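Local structure of cytosolic IMP-GMP specific 5'-nucleotidase (Legionella pneumophila subsp. pneumophila, 4OHF) at residues I29-S33 with K34-S38; Y162-D165 with K166-D170. The protein probably hydrolyses the 5'-phosphate of IMP and GMP in the cytosol, using magnesium and a fold of the HAD superfamily. One frame throughout, in Å; residues are numbered along the deposited sequence.

Interaction 1: I29-S33 with K34-S38; sequences IRYNS and KNFES
N32 and S33 close the first turn of helix 33-51 with two backbone bonds: the main-chain O of N32 accepts from F36 N at 2.8 Å, and one residue on S33 O takes E37 N, also at 2.8 Å. To these the side chain of N32 adds a cap. As the N-cap residue, it offers OD1 to N35 N at 3.1 Å. The N-H points almost straight at the oxygen (168°), although the donor is tilted from the carbonyl plane. CG lies anti to the backbone N (chi1 -177°), which swings the amide forward over the first turn and brings OD1 to that N-H.

The two side-chain amides of N32 and N35 overlap with their planes nearly parallel, and N35 ND2 donates its own hydrogen bond to K183 O. Upstream, strand 30-31 pairs antiparallel with strand 185-186, an arrangement consistent with the two strands of the HAD flap, between which a C1 cap is inserted; it follows the loop carrying the magnesium ligands D23 and D25.

The ring of Y31 meets that of F36 obliquely, Y31 CD1 to F36 CD2 3.9 Å, with the planes at 59°. H26 touches both rings, and the hydroxyl of Y31 is hydrogen-bonded to the metal ligand D25 and to Y215.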
# COMPACT_ATOMS: atom_id res chain seq x y z
N ILE B 29 -5.48 25.49 -27.88
CA ILE B 29 -4.48 26.18 -28.68
C ILE B 29 -3.45 25.18 -29.21
O ILE B 29 -2.77 24.51 -28.44
CB ILE B 29 -3.79 27.26 -27.84
CG1 ILE B 29 -4.80 28.37 -27.56
CG2 ILE B 29 -2.57 27.81 -28.57
CD1 ILE B 29 -4.29 29.46 -26.64
N ARG B 30 -3.35 25.06 -30.52
CA ARG B 30 -2.42 24.10 -31.11
C ARG B 30 -0.96 24.57 -31.20
O ARG B 30 -0.67 25.74 -31.46
CB ARG B 30 -2.92 23.67 -32.49
CG ARG B 30 -3.29 22.19 -32.58
CD ARG B 30 -4.68 21.97 -33.14
NE ARG B 30 -4.85 22.51 -34.49
CZ ARG B 30 -4.17 22.14 -35.57
NH1 ARG B 30 -3.24 21.20 -35.48
NH2 ARG B 30 -4.42 22.72 -36.74
N TYR B 31 -0.04 23.64 -30.95
CA TYR B 31 1.39 23.91 -31.01
C TYR B 31 2.05 23.04 -32.06
O TYR B 31 1.58 21.94 -32.36
CB TYR B 31 2.07 23.61 -29.67
CG TYR B 31 1.87 24.65 -28.60
CD1 TYR B 31 2.79 25.69 -28.44
CD2 TYR B 31 0.79 24.59 -27.72
CE1 TYR B 31 2.64 26.63 -27.43
CE2 TYR B 31 0.63 25.53 -26.72
CZ TYR B 31 1.56 26.55 -26.57
OH TYR B 31 1.41 27.49 -25.58
N ASN B 32 3.14 23.55 -32.61
CA ASN B 32 3.92 22.82 -33.59
C ASN B 32 4.70 21.77 -32.78
O ASN B 32 5.72 22.09 -32.15
CB ASN B 32 4.89 23.78 -34.28
CG ASN B 32 5.70 23.12 -35.35
OD1 ASN B 32 6.43 22.16 -35.10
ND2 ASN B 32 5.56 23.63 -36.56
N SER B 33 4.22 20.53 -32.79
CA SER B 33 4.84 19.46 -32.02
C SER B 33 6.35 19.30 -32.11
O SER B 33 7.03 19.24 -31.09
CB SER B 33 4.18 18.12 -32.36
OG SER B 33 2.90 18.02 -31.77
N LYS B 34 6.88 19.21 -33.32
CA LYS B 34 8.31 19.04 -33.51
C LYS B 34 9.06 20.19 -32.86
O LYS B 34 9.93 19.97 -32.02
CB LYS B 34 8.64 18.98 -35.00
CG LYS B 34 9.56 17.84 -35.38
CD LYS B 34 11.02 18.26 -35.53
CE LYS B 34 11.24 19.13 -36.76
NZ LYS B 34 10.67 20.51 -36.62
N ASN B 35 8.73 21.41 -33.24
CA ASN B 35 9.40 22.56 -32.68
C ASN B 35 9.31 22.63 -31.17
O ASN B 35 10.30 22.92 -30.49
CB ASN B 35 8.87 23.85 -33.29
CG ASN B 35 9.19 23.98 -34.76
OD1 ASN B 35 10.17 23.40 -35.23
ND2 ASN B 35 8.38 24.74 -35.48
N PHE B 36 8.12 22.36 -30.65
CA PHE B 36 7.90 22.40 -29.22
C PHE B 36 8.66 21.29 -28.48
O PHE B 36 9.27 21.55 -27.44
CB PHE B 36 6.40 22.33 -28.92
CG PHE B 36 6.06 22.37 -27.47
CD1 PHE B 36 6.15 21.21 -26.69
CD2 PHE B 36 5.68 23.56 -26.86
CE1 PHE B 36 5.86 21.25 -25.32
CE2 PHE B 36 5.39 23.61 -25.49
CZ PHE B 36 5.48 22.45 -24.72
N GLU B 37 8.64 20.07 -29.02
CA GLU B 37 9.36 18.96 -28.38
C GLU B 37 10.83 19.32 -28.35
O GLU B 37 11.49 19.20 -27.33
CB GLU B 37 9.19 17.65 -29.14
CG GLU B 37 7.88 16.93 -28.95
CD GLU B 37 7.62 16.50 -27.52
OE1 GLU B 37 8.57 16.39 -26.71
OE2 GLU B 37 6.43 16.24 -27.20
N SER B 38 11.33 19.76 -29.50
CA SER B 38 12.73 20.15 -29.63
C SER B 38 13.14 21.19 -28.60
O SER B 38 14.21 21.07 -27.99
CB SER B 38 12.98 20.70 -31.04
OG SER B 38 14.30 21.18 -31.13

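Interaction 2: Y162-D165 with K166-D170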
# COMPACT_ATOMS: atom_id res chain seq x y z
N TYR B 162 13.41 16.01 -13.00
CA TYR B 162 13.56 17.22 -12.21
C TYR B 162 13.70 18.42 -13.14
O TYR B 162 13.05 19.45 -12.94
CB TYR B 162 14.77 17.11 -11.29
CG TYR B 162 15.07 18.36 -10.48
CD1 TYR B 162 15.91 19.35 -10.97
CD2 TYR B 162 14.49 18.55 -9.23
CE1 TYR B 162 16.18 20.51 -10.23
CE2 TYR B 162 14.75 19.70 -8.48
CZ TYR B 162 15.59 20.68 -8.99
OH TYR B 162 15.84 21.82 -8.26
N CYS B 163 14.56 18.30 -14.15
CA CYS B 163 14.76 19.39 -15.09
C CYS B 163 13.48 19.74 -15.83
O CYS B 163 13.17 20.93 -16.00
CB CYS B 163 15.82 19.02 -16.10
SG CYS B 163 17.44 18.85 -15.40
N VAL B 164 12.74 18.72 -16.26
CA VAL B 164 11.49 18.93 -16.98
C VAL B 164 10.52 19.74 -16.13
O VAL B 164 9.89 20.69 -16.61
CB VAL B 164 10.80 17.59 -17.38
CG1 VAL B 164 9.57 17.87 -18.20
CG2 VAL B 164 11.75 16.71 -18.17
N ASP B 165 10.39 19.36 -14.86
CA ASP B 165 9.49 20.07 -13.95
C ASP B 165 10.00 21.49 -13.74
O ASP B 165 9.21 22.44 -13.71
CB ASP B 165 9.40 19.36 -12.59
CG ASP B 165 8.89 17.93 -12.69
OD1 ASP B 165 7.97 17.68 -13.51
OD2 ASP B 165 9.42 17.07 -11.95
N LYS B 166 11.31 21.62 -13.60
CA LYS B 166 11.92 22.92 -13.38
C LYS B 166 11.68 23.84 -14.57
O LYS B 166 11.14 24.94 -14.42
CB LYS B 166 13.42 22.78 -13.15
CG LYS B 166 13.97 23.78 -12.15
CD LYS B 166 13.35 23.55 -10.77
CE LYS B 166 13.87 24.52 -9.72
NZ LYS B 166 13.29 24.22 -8.38
N VAL B 167 12.07 23.37 -15.74
CA VAL B 167 11.91 24.14 -16.97
C VAL B 167 10.45 24.54 -17.19
O VAL B 167 10.17 25.54 -17.86
CB VAL B 167 12.44 23.34 -18.19
CG1 VAL B 167 11.45 22.27 -18.59
CG2 VAL B 167 12.72 24.27 -19.34
N HIS B 168 9.53 23.77 -16.63
CA HIS B 168 8.10 24.06 -16.76
C HIS B 168 7.62 25.01 -15.66
O HIS B 168 6.45 25.40 -15.64
CB HIS B 168 7.26 22.78 -16.73
CG HIS B 168 6.86 22.29 -18.09
ND1 HIS B 168 7.71 21.55 -18.90
CD2 HIS B 168 5.73 22.47 -18.81
CE1 HIS B 168 7.11 21.30 -20.05
NE2 HIS B 168 5.91 21.85 -20.02
N SER B 169 8.53 25.38 -14.76
CA SER B 169 8.20 26.28 -13.66
C SER B 169 9.05 27.53 -13.75
O SER B 169 8.63 28.61 -13.33
CB SER B 169 8.46 25.59 -12.32
OG SER B 169 7.68 24.41 -12.21
N ASP B 170 10.26 27.38 -14.29
CA ASP B 170 11.18 28.50 -14.46
C ASP B 170 10.52 29.61 -15.24
O ASP B 170 10.71 30.79 -14.96
CB ASP B 170 12.41 28.06 -15.25
CG ASP B 170 13.50 27.52 -14.37
OD1 ASP B 170 13.88 28.21 -13.40
OD2 ASP B 170 13.98 26.40 -14.65
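The ring of Y162 has the aliphatic arm of K166 running alongside it, one turn on in helix 153-170, both side chains pointing the same way. This i to i+4 spacing recurs along the helix, which lies in the stretch between strands 30-31 and 185-186, where C1-type HAD enzymes carry their cap. The nearest ring carbon, Y162 CZ, is 4.1 Å from K166 CD, an approach oblique to the ring; beyond it, K166 NZ comes to 3.5 Å from Y162 OH. The lysine bends once, at chi2 (63°), and is extended from there to NZ, which keeps its methylenes beside the tyrosine. The second flat group, the imidazole of H168, presents its edge to V164 O: ND1 donates to this oxygen at 3.3 Å, and the acceptor lies close to the ring plane. Outside the two segments, F52 meets the ring of Y162 and F128 that of H168.

V167 N closes its turn on C163 O at 2.7 Å, a nearly straight bond; K166 N closes the preceding turn on Y162 O at 2.9 Å, less straight. At H168 the bonding is divided: its backbone N makes weak bonds to V164 O and D165 O, and ND1 adds its long bond to V164 O. The imidazole lies beside V164, pointing the same way, its ND1 4.2 Å from V164 CG1. C163 and V167 turn to the helix 33-51, touching L48 and L43 respectively, whereas the carboxylate of D165 has Q161 as a partner. One more side chain reaches back a turn: the hydroxyl OG of S169 donates to D165 O at 2.9 Å, 29° out of that carbonyl's plane.

How the interactions relate
Interaction 1 comes first along the chain and interaction 2 well after it; their centres are 17 Å apart and their nearest atoms about 5 Å, without touching. Helix 33-51 joins them: residues 34-38 belong to its first turns, and farther along it packs against helix 153-170, where R47 is salt-bridged to D170. Strands 30-31 and 185-186 enclose this whole passage in sequence, as expected of a cap inserted into a HAD core. One side chain of each contact comes near the bound magnesium, that of Y31 about 7 Å and that of H168 about 9 Å away, consistent with a cap closing over the core's metal site.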